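Local structure of methylase yhhF (Escherichia coli, 2FPO) at residues R24-P29 / L97-A102; N164-V169 / R187-E192. The protein methylates the N2 atom of guanine 966 of 16S rRNA in the assembled 30S particle, using S-adenosyl-L-methionine as methyl donor. All coordinates share one frame; numbering follows the deposited sequence. Where two conformers were deposited one is given.

Interaction 1. Residues R24-P29 / L97-A102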
ATOM      1  N   ARG A  24     -12.941   7.102  12.775  1.00 35.11           N
ATOM      2  CA  ARG A  24     -12.835   8.470  12.240  1.00 36.83           C
ATOM      3  C   ARG A  24     -13.178   8.445  10.752  1.00 37.09           C
ATOM      4  O   ARG A  24     -12.726   7.562  10.035  1.00 36.71           O
ATOM      5  CB  ARG A  24     -11.429   9.089  12.470  1.00 36.74           C
ATOM      6  CG  ARG A  24     -11.085   9.394  13.962  1.00 37.63           C
ATOM      7  CD  ARG A  24     -11.752  10.670  14.477  1.00 37.51           C
ATOM      8  NE  ARG A  24     -11.371  11.821  13.680  1.00 37.98           N
ATOM      9  CZ  ARG A  24     -10.284  12.555  13.909  1.00 39.00           C
ATOM     10  NH1 ARG A  24      -9.489  12.260  14.940  1.00 38.53           N
ATOM     11  NH2 ARG A  24     -10.003  13.599  13.129  1.00 35.47           N
ATOM     12  N   LYS A  25     -13.974   9.419  10.310  1.00 37.90           N
ATOM     13  CA  LYS A  25     -14.463   9.526   8.928  0.50 38.13           C
ATOM     14  C   LYS A  25     -13.749  10.687   8.203  1.00 38.70           C
ATOM     15  O   LYS A  25     -13.628  11.773   8.789  1.00 38.46           O
ATOM     16  CB  LYS A  25     -15.981   9.776   8.952  0.50 38.14           C
ATOM     17  CG  LYS A  25     -16.726   9.045  10.077  0.50 37.48           C
ATOM     18  CD  LYS A  25     -18.240   9.192   9.973  0.50 37.54           C
ATOM     19  CE  LYS A  25     -18.951   8.483  11.121  0.50 36.70           C
ATOM     20  NZ  LYS A  25     -18.727   6.999  11.104  0.50 36.64           N
ATOM     21  N   LEU A  26     -13.317  10.465   6.951  1.00 39.38           N
ATOM     22  CA  LEU A  26     -12.541  11.448   6.154  1.00 40.94           C
ATOM     23  C   LEU A  26     -13.056  11.613   4.712  1.00 41.91           C
ATOM     24  O   LEU A  26     -13.426  10.632   4.080  1.00 41.50           O
ATOM     25  CB  LEU A  26     -11.048  11.055   6.104  1.00 40.58           C
ATOM     26  CG  LEU A  26     -10.216  10.981   7.392  1.00 40.73           C
ATOM     27  CD1 LEU A  26      -8.918  10.295   7.095  1.00 43.09           C
ATOM     28  CD2 LEU A  26      -9.951  12.339   8.040  1.00 42.17           C
ATOM     29  N   PRO A  27     -13.065  12.858   4.180  1.00 43.59           N
ATOM     30  CA  PRO A  27     -13.572  13.114   2.819  1.00 44.90           C
ATOM     31  C   PRO A  27     -12.574  12.720   1.723  1.00 46.52           C
ATOM     32  O   PRO A  27     -11.399  13.053   1.823  1.00 46.53           O
ATOM     33  CB  PRO A  27     -13.766  14.624   2.811  1.00 44.50           C
ATOM     34  CG  PRO A  27     -12.670  15.104   3.682  1.00 44.50           C
ATOM     35  CD  PRO A  27     -12.609  14.106   4.817  1.00 43.58           C
ATOM     36  N   VAL A  28     -13.037  11.994   0.707  1.00 48.91           N
ATOM     37  CA  VAL A  28     -12.197  11.651  -0.442  1.00 51.61           C
ATOM     38  C   VAL A  28     -12.914  12.016  -1.719  1.00 53.37           C
ATOM     39  O   VAL A  28     -13.891  11.370  -2.088  1.00 54.28           O
ATOM     40  CB  VAL A  28     -11.704  10.171  -0.468  1.00 51.54           C
ATOM     41  CG1 VAL A  28     -10.783   9.917   0.697  1.00 51.25           C
ATOM     42  CG2 VAL A  28     -12.880   9.174  -0.499  1.00 52.26           C
ATOM     43  N   PRO A  29     -12.381  13.019  -2.434  1.00 55.03           N
ATOM     44  CA  PRO A  29     -13.144  13.875  -3.334  1.00 55.94           C
ATOM     45  C   PRO A  29     -13.794  13.144  -4.515  1.00 56.88           C
ATOM     46  O   PRO A  29     -13.629  11.929  -4.679  1.00 56.89           O
ATOM     47  CB  PRO A  29     -12.091  14.881  -3.827  1.00 56.26           C
ATOM     48  CG  PRO A  29     -10.781  14.136  -3.726  1.00 55.57           C
ATOM     49  CD  PRO A  29     -10.934  13.327  -2.472  1.00 55.05           C
ATOM     50  N   LEU A  97      -4.262  13.977   6.135  1.00 28.27           N
ATOM     51  CA  LEU A  97      -3.176  13.797   7.096  1.00 30.11           C
ATOM     52  C   LEU A  97      -3.071  14.954   8.102  1.00 30.44           C
ATOM     53  O   LEU A  97      -2.725  14.745   9.275  1.00 31.58           O
ATOM     54  CB  LEU A  97      -1.833  13.615   6.376  1.00 29.83           C
ATOM     55  CG  LEU A  97      -1.639  12.299   5.601  1.00 31.19           C
ATOM     56  CD1 LEU A  97      -0.519  12.465   4.581  1.00 27.56           C
ATOM     57  CD2 LEU A  97      -1.374  11.092   6.519  1.00 29.59           C
ATOM     58  N   ALA A  98      -3.343  16.171   7.637  1.00 30.62           N
ATOM     59  CA  ALA A  98      -3.298  17.349   8.504  1.00 31.02           C
ATOM     60  C   ALA A  98      -4.427  17.302   9.560  1.00 31.25           C
ATOM     61  O   ALA A  98      -4.187  17.555  10.744  1.00 32.17           O
ATOM     62  CB  ALA A  98      -3.333  18.631   7.661  1.00 30.37           C
ATOM     63  N   THR A  99      -5.631  16.928   9.141  1.00 31.44           N
ATOM     64  CA  THR A  99      -6.764  16.670  10.051  1.00 32.55           C
ATOM     65  C   THR A  99      -6.437  15.686  11.193  1.00 32.83           C
ATOM     66  O   THR A  99      -6.749  15.937  12.360  1.00 33.59           O
ATOM     67  CB  THR A  99      -7.958  16.116   9.260  1.00 32.22           C
ATOM     68  OG1 THR A  99      -8.455  17.143   8.396  1.00 34.09           O
ATOM     69  CG2 THR A  99      -9.063  15.643  10.180  1.00 33.32           C
ATOM     70  N   LEU A 100      -5.801  14.580  10.833  1.00 32.46           N
ATOM     71  CA  LEU A 100      -5.439  13.522  11.749  1.00 32.96           C
ATOM     72  C   LEU A 100      -4.188  13.850  12.551  1.00 33.31           C
ATOM     73  O   LEU A 100      -3.840  13.102  13.477  1.00 32.58           O
ATOM     74  CB  LEU A 100      -5.225  12.218  10.957  1.00 32.36           C
ATOM     75  CG  LEU A 100      -6.428  11.658  10.200  1.00 32.70           C
ATOM     76  CD1 LEU A 100      -6.006  10.482   9.263  1.00 33.15           C
ATOM     77  CD2 LEU A 100      -7.552  11.239  11.195  1.00 33.12           C
ATOM     78  N   LYS A 101      -3.522  14.960  12.188  1.00 33.68           N
ATOM     79  CA  LYS A 101      -2.284  15.405  12.840  1.00 34.94           C
ATOM     80  C   LYS A 101      -1.205  14.348  12.654  1.00 34.79           C
ATOM     81  O   LYS A 101      -0.382  14.121  13.554  1.00 35.41           O
ATOM     82  CB  LYS A 101      -2.488  15.665  14.358  1.00 35.29           C
ATOM     83  CG  LYS A 101      -2.916  17.068  14.757  1.00 36.43           C
ATOM     84  CD  LYS A 101      -3.454  17.039  16.194  1.00 37.32           C
ATOM     85  CE  LYS A 101      -3.508  18.408  16.843  1.00 43.14           C
ATOM     86  NZ  LYS A 101      -4.260  19.405  16.028  1.00 46.16           N
ATOM     87  N   ALA A 102      -1.194  13.712  11.483  1.00 33.73           N
ATOM     88  CA  ALA A 102      -0.253  12.642  11.231  1.00 32.65           C
ATOM     89  C   ALA A 102       0.972  13.230  10.533  1.00 32.43           C
ATOM     90  O   ALA A 102       0.970  13.429   9.299  1.00 32.63           O
ATOM     91  CB  ALA A 102      -0.903  11.558  10.401  1.00 31.87           C
TER
HETATM   92  O   HOH W   1      -7.723  14.909  14.934  1.00 48.59           O

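Interaction 2. Residues N164-V169 / R187-E192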
ATOM      1  N   ASN A 164      -6.392 -12.795 -14.186  1.00 40.31           N
ATOM      2  CA  ASN A 164      -5.025 -12.463 -14.565  1.00 40.12           C
ATOM      3  C   ASN A 164      -4.040 -13.571 -14.254  1.00 39.73           C
ATOM      4  O   ASN A 164      -2.958 -13.584 -14.817  1.00 40.10           O
ATOM      5  CB  ASN A 164      -4.547 -11.175 -13.870  1.00 40.16           C
ATOM      6  CG  ASN A 164      -5.261  -9.927 -14.366  1.00 40.66           C
ATOM      7  OD1 ASN A 164      -5.416  -8.943 -13.627  1.00 41.22           O
ATOM      8  ND2 ASN A 164      -5.683  -9.948 -15.619  1.00 41.61           N
ATOM      9  N   GLY A 165      -4.418 -14.489 -13.366  1.00 39.17           N
ATOM     10  CA  GLY A 165      -3.496 -15.486 -12.830  1.00 38.76           C
ATOM     11  C   GLY A 165      -2.558 -14.934 -11.758  1.00 38.79           C
ATOM     12  O   GLY A 165      -2.698 -13.779 -11.312  1.00 39.07           O
ATOM     13  N   LEU A 166      -1.586 -15.749 -11.349  1.00 37.88           N
ATOM     14  CA  LEU A 166      -0.563 -15.307 -10.400  1.00 37.10           C
ATOM     15  C   LEU A 166       0.396 -14.362 -11.103  1.00 36.49           C
ATOM     16  O   LEU A 166       0.837 -14.664 -12.217  1.00 36.39           O
ATOM     17  CB  LEU A 166       0.224 -16.500  -9.858  1.00 36.94           C
ATOM     18  CG  LEU A 166      -0.490 -17.524  -8.997  1.00 36.86           C
ATOM     19  CD1 LEU A 166       0.207 -18.867  -9.174  1.00 38.81           C
ATOM     20  CD2 LEU A 166      -0.538 -17.110  -7.517  1.00 36.53           C
ATOM     21  N   PRO A 167       0.715 -13.204 -10.474  1.00 35.64           N
ATOM     22  CA  PRO A 167       1.725 -12.347 -11.122  1.00 35.04           C
ATOM     23  C   PRO A 167       3.124 -12.963 -11.050  1.00 34.29           C
ATOM     24  O   PRO A 167       3.433 -13.694 -10.108  1.00 33.41           O
ATOM     25  CB  PRO A 167       1.686 -11.060 -10.292  1.00 34.42           C
ATOM     26  CG  PRO A 167       1.236 -11.516  -8.921  1.00 35.29           C
ATOM     27  CD  PRO A 167       0.209 -12.610  -9.222  1.00 35.99           C
ATOM     28  N   THR A 168       3.939 -12.671 -12.063  1.00 34.24           N
ATOM     29  CA  THR A 168       5.356 -12.972 -12.044  1.00 33.90           C
ATOM     30  C   THR A 168       5.991 -12.164 -10.905  1.00 33.91           C
ATOM     31  O   THR A 168       5.853 -10.926 -10.824  1.00 33.35           O
ATOM     32  CB  THR A 168       6.009 -12.695 -13.443  1.00 34.56           C
ATOM     33  OG1 THR A 168       5.291 -13.429 -14.442  1.00 35.43           O
ATOM     34  CG2 THR A 168       7.478 -13.156 -13.498  1.00 34.66           C
ATOM     35  N   VAL A 169       6.632 -12.888  -9.992  1.00 32.97           N
ATOM     36  CA  VAL A 169       7.340 -12.275  -8.879  1.00 32.99           C
ATOM     37  C   VAL A 169       8.782 -12.764  -8.924  1.00 32.67           C
ATOM     38  O   VAL A 169       9.044 -13.835  -9.472  1.00 32.50           O
ATOM     39  CB  VAL A 169       6.631 -12.579  -7.501  1.00 32.74           C
ATOM     40  CG1 VAL A 169       5.241 -11.934  -7.486  1.00 30.72           C
ATOM     41  CG2 VAL A 169       6.535 -14.127  -7.233  1.00 32.82           C
ATOM     42  N   ARG A 187      -3.448 -10.766  -2.217  1.00 30.67           N
ATOM     43  CA  ARG A 187      -2.271 -11.569  -1.865  1.00 29.67           C
ATOM     44  C   ARG A 187      -1.239 -10.771  -1.051  1.00 28.93           C
ATOM     45  O   ARG A 187      -1.126  -9.559  -1.185  1.00 27.76           O
ATOM     46  CB  ARG A 187      -1.613 -12.124  -3.126  1.00 28.88           C
ATOM     47  CG  ARG A 187      -2.509 -13.053  -3.930  1.00 29.89           C
ATOM     48  CD  ARG A 187      -1.826 -13.508  -5.217  1.00 29.98           C
ATOM     49  NE  ARG A 187      -2.668 -14.473  -5.912  1.00 32.40           N
ATOM     50  CZ  ARG A 187      -3.273 -14.248  -7.071  1.00 29.67           C
ATOM     51  NH1 ARG A 187      -3.131 -13.091  -7.685  1.00 31.17           N
ATOM     52  NH2 ARG A 187      -4.009 -15.191  -7.619  1.00 32.34           N
ATOM     53  N   LEU A 188      -0.486 -11.484  -0.231  1.00 29.14           N
ATOM     54  CA  LEU A 188       0.626 -10.929   0.511  1.00 29.93           C
ATOM     55  C   LEU A 188       1.840 -11.808   0.264  1.00 30.35           C
ATOM     56  O   LEU A 188       1.780 -13.023   0.465  1.00 30.00           O
ATOM     57  CB  LEU A 188       0.280 -10.836   1.997  1.00 31.09           C
ATOM     58  CG  LEU A 188       1.191 -10.007   2.909  1.00 30.10           C
ATOM     59  CD1 LEU A 188       1.194  -8.520   2.536  1.00 29.33           C
ATOM     60  CD2 LEU A 188       0.741 -10.212   4.342  1.00 30.65           C
ATOM     61  N   TYR A 189       2.900 -11.194  -0.268  1.00 30.36           N
ATOM     62  CA  TYR A 189       4.145 -11.870  -0.553  1.00 31.23           C
ATOM     63  C   TYR A 189       5.139 -11.518   0.520  1.00 32.56           C
ATOM     64  O   TYR A 189       5.134 -10.403   1.034  1.00 32.09           O
ATOM     65  CB  TYR A 189       4.721 -11.479  -1.923  1.00 30.74           C
ATOM     66  CG  TYR A 189       3.909 -12.023  -3.070  1.00 31.52           C
ATOM     67  CD1 TYR A 189       4.233 -13.236  -3.670  1.00 29.39           C
ATOM     68  CD2 TYR A 189       2.802 -11.313  -3.552  1.00 32.54           C
ATOM     69  CE1 TYR A 189       3.478 -13.738  -4.728  1.00 29.90           C
ATOM     70  CE2 TYR A 189       2.038 -11.800  -4.598  1.00 33.62           C
ATOM     71  CZ  TYR A 189       2.367 -13.013  -5.171  1.00 31.55           C
ATOM     72  OH  TYR A 189       1.586 -13.463  -6.201  1.00 32.61           O
ATOM     73  N   GLN A 190       5.975 -12.488   0.872  1.00 34.12           N
ATOM     74  CA  GLN A 190       7.104 -12.235   1.745  1.00 36.31           C
ATOM     75  C   GLN A 190       8.417 -12.373   0.970  1.00 37.79           C
ATOM     76  O   GLN A 190       8.655 -13.370   0.261  1.00 36.59           O
ATOM     77  CB  GLN A 190       7.106 -13.177   2.947  1.00 36.36           C
ATOM     78  CG  GLN A 190       8.151 -12.781   3.974  1.00 37.30           C
ATOM     79  CD  GLN A 190       7.875 -13.340   5.348  1.00 39.88           C
ATOM     80  OE1 GLN A 190       7.627 -12.595   6.287  1.00 42.41           O
ATOM     81  NE2 GLN A 190       7.922 -14.659   5.473  1.00 41.94           N
ATOM     82  N   ARG A 191       9.262 -11.367   1.144  1.00 39.53           N
ATOM     83  CA  ARG A 191      10.487 -11.254   0.404  1.00 42.53           C
ATOM     84  C   ARG A 191      11.679 -11.616   1.279  1.00 44.98           C
ATOM     85  O   ARG A 191      11.787 -11.161   2.420  1.00 46.24           O
ATOM     86  CB  ARG A 191      10.599  -9.835  -0.148  1.00 42.14           C
ATOM     87  CG  ARG A 191      11.808  -9.586  -1.003  1.00 42.56           C
ATOM     88  CD  ARG A 191      12.702  -8.551  -0.375  1.00 40.14           C
ATOM     89  NE  ARG A 191      13.785  -8.239  -1.283  1.00 40.20           N
ATOM     90  CZ  ARG A 191      14.942  -7.724  -0.903  1.00 41.85           C
ATOM     91  NH1 ARG A 191      15.145  -7.426   0.376  1.00 41.84           N
ATOM     92  NH2 ARG A 191      15.897  -7.518  -1.804  1.00 42.08           N
ATOM     93  N   GLU A 192      12.550 -12.471   0.761  1.00 47.13           N
ATOM     94  CA  GLU A 192      13.836 -12.742   1.416  1.00 49.52           C
ATOM     95  C   GLU A 192      14.964 -11.968   0.748  1.00 50.45           C
ATOM     96  O   GLU A 192      15.160 -12.074  -0.467  1.00 50.46           O
ATOM     97  CB  GLU A 192      14.139 -14.235   1.399  1.00 49.33           C
ATOM     98  CG  GLU A 192      13.239 -15.041   2.292  1.00 52.41           C
ATOM     99  CD  GLU A 192      13.278 -14.577   3.744  1.00 56.30           C
ATOM    100  OE1 GLU A 192      14.341 -14.725   4.401  1.00 56.63           O
ATOM    101  OE2 GLU A 192      12.231 -14.078   4.226  1.00 58.87           O
TER
HETATM  102  O   HOH W   2      -4.510 -12.750 -10.087  1.00 35.02           O

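Interaction 1. Residues R24-P29 / L97-A102
L26 and L100 meet tip to tip, CD1 of L26 lying 3.6 Å from CD1 of L100, where the small antiparallel sheet of strands 13-15 and 25-27 sits against the C-terminal end of helix 87-99. That helix closes in a Schellman motif: K101 takes a positive phi, with the backbone bonds K101 N to A98 O and A102 N to L97 O. The L26 and T99 side chains slide past each other in opposite directions, with L26 CD2 4.0 Å from T99 CG2. T99 CG2 stands anti to its own backbone N, since chi1 of -67° puts OG1 beside that N, and OG1 makes a weak hydrogen bond to K95 O. R24 bends back toward L100 and T99, its chain turned at chi2 (-78°) and chi3 (-58°). Its guanidinium lays one face on L100 CD2, which sits off-centre over the group, and its edge meets T99 CG2, 3.7 Å from R24 NH2. L70 of helix 67-74 touches both leucines, and W21 and I16 also pack on L100. Shortening L100 to an alanine is likely to leave L26 CD1 without its facing methyl and one guanidinium face without its apolar cover. On the exposed side, one water lies in the guanidinium plane, accepting from R24 NH1 at 3.2 Å and donating to T99 O at 2.9 Å.

Interaction 2. Residues N164-V169 / R187-E192
Y189 and V169 form the close-packed end of this contact. V169 CG1 lies over one face of the tyrosine ring in a CH-pi contact, 4.0 Å from the centroid and 22° off the ring normal; chi1 of -64° sets it there, anti to the carbonyl carbon. V169 CG2 is 4.0 Å from Y189 CE1. P167 comes from the opposite direction to the tyrosine, and its CG is 3.4 Å from Y189 OH; L137 and E138 of helix 137-146 also touch this proline. The loop 164-169, which joins strands 154-161 and 173-181, thus folds over strand 184-191, the strand inserted antiparallel between those two in the 3-2-1-4-5-7-6 sheet of the Rossmann-like methyltransferase fold. Toward G165 the packing gives way to a looser, watered side. L166 crosses R187 at about a right angle and sets CD2 over a face of its guanidinium, 3.8 Å from NE, although L166 itself is largely exposed. The arginine chain, extended from CG to NE, carries NE to a salt bridge with E178 of strand 173-181. G165 O stays 3.7 Å from R187 NH1, and a water in the guanidinium plane accepts from R187 NH1 at 2.8 Å.

Interactions 1 and 2 lie on opposite sides of the chain's centre, their own centres 31 Å apart and their nearest atoms about 20 Å apart, and they share no residue. Interaction 1 closes before interaction 2 begins along the chain. The first joins the N-terminal two-stranded sheet to helix 87-99, which leads into 105-108, an outermost strand of the seven-stranded sheet; the second belongs to the antiparallel C-terminal strands at the other end of that sheet. Between them run the parallel strands of the methyltransferase fold, along whose C-terminal ends S-adenosyl-L-methionine binds in this superfamily. Both contacts include an arginine whose guanidinium has a leucine over one face.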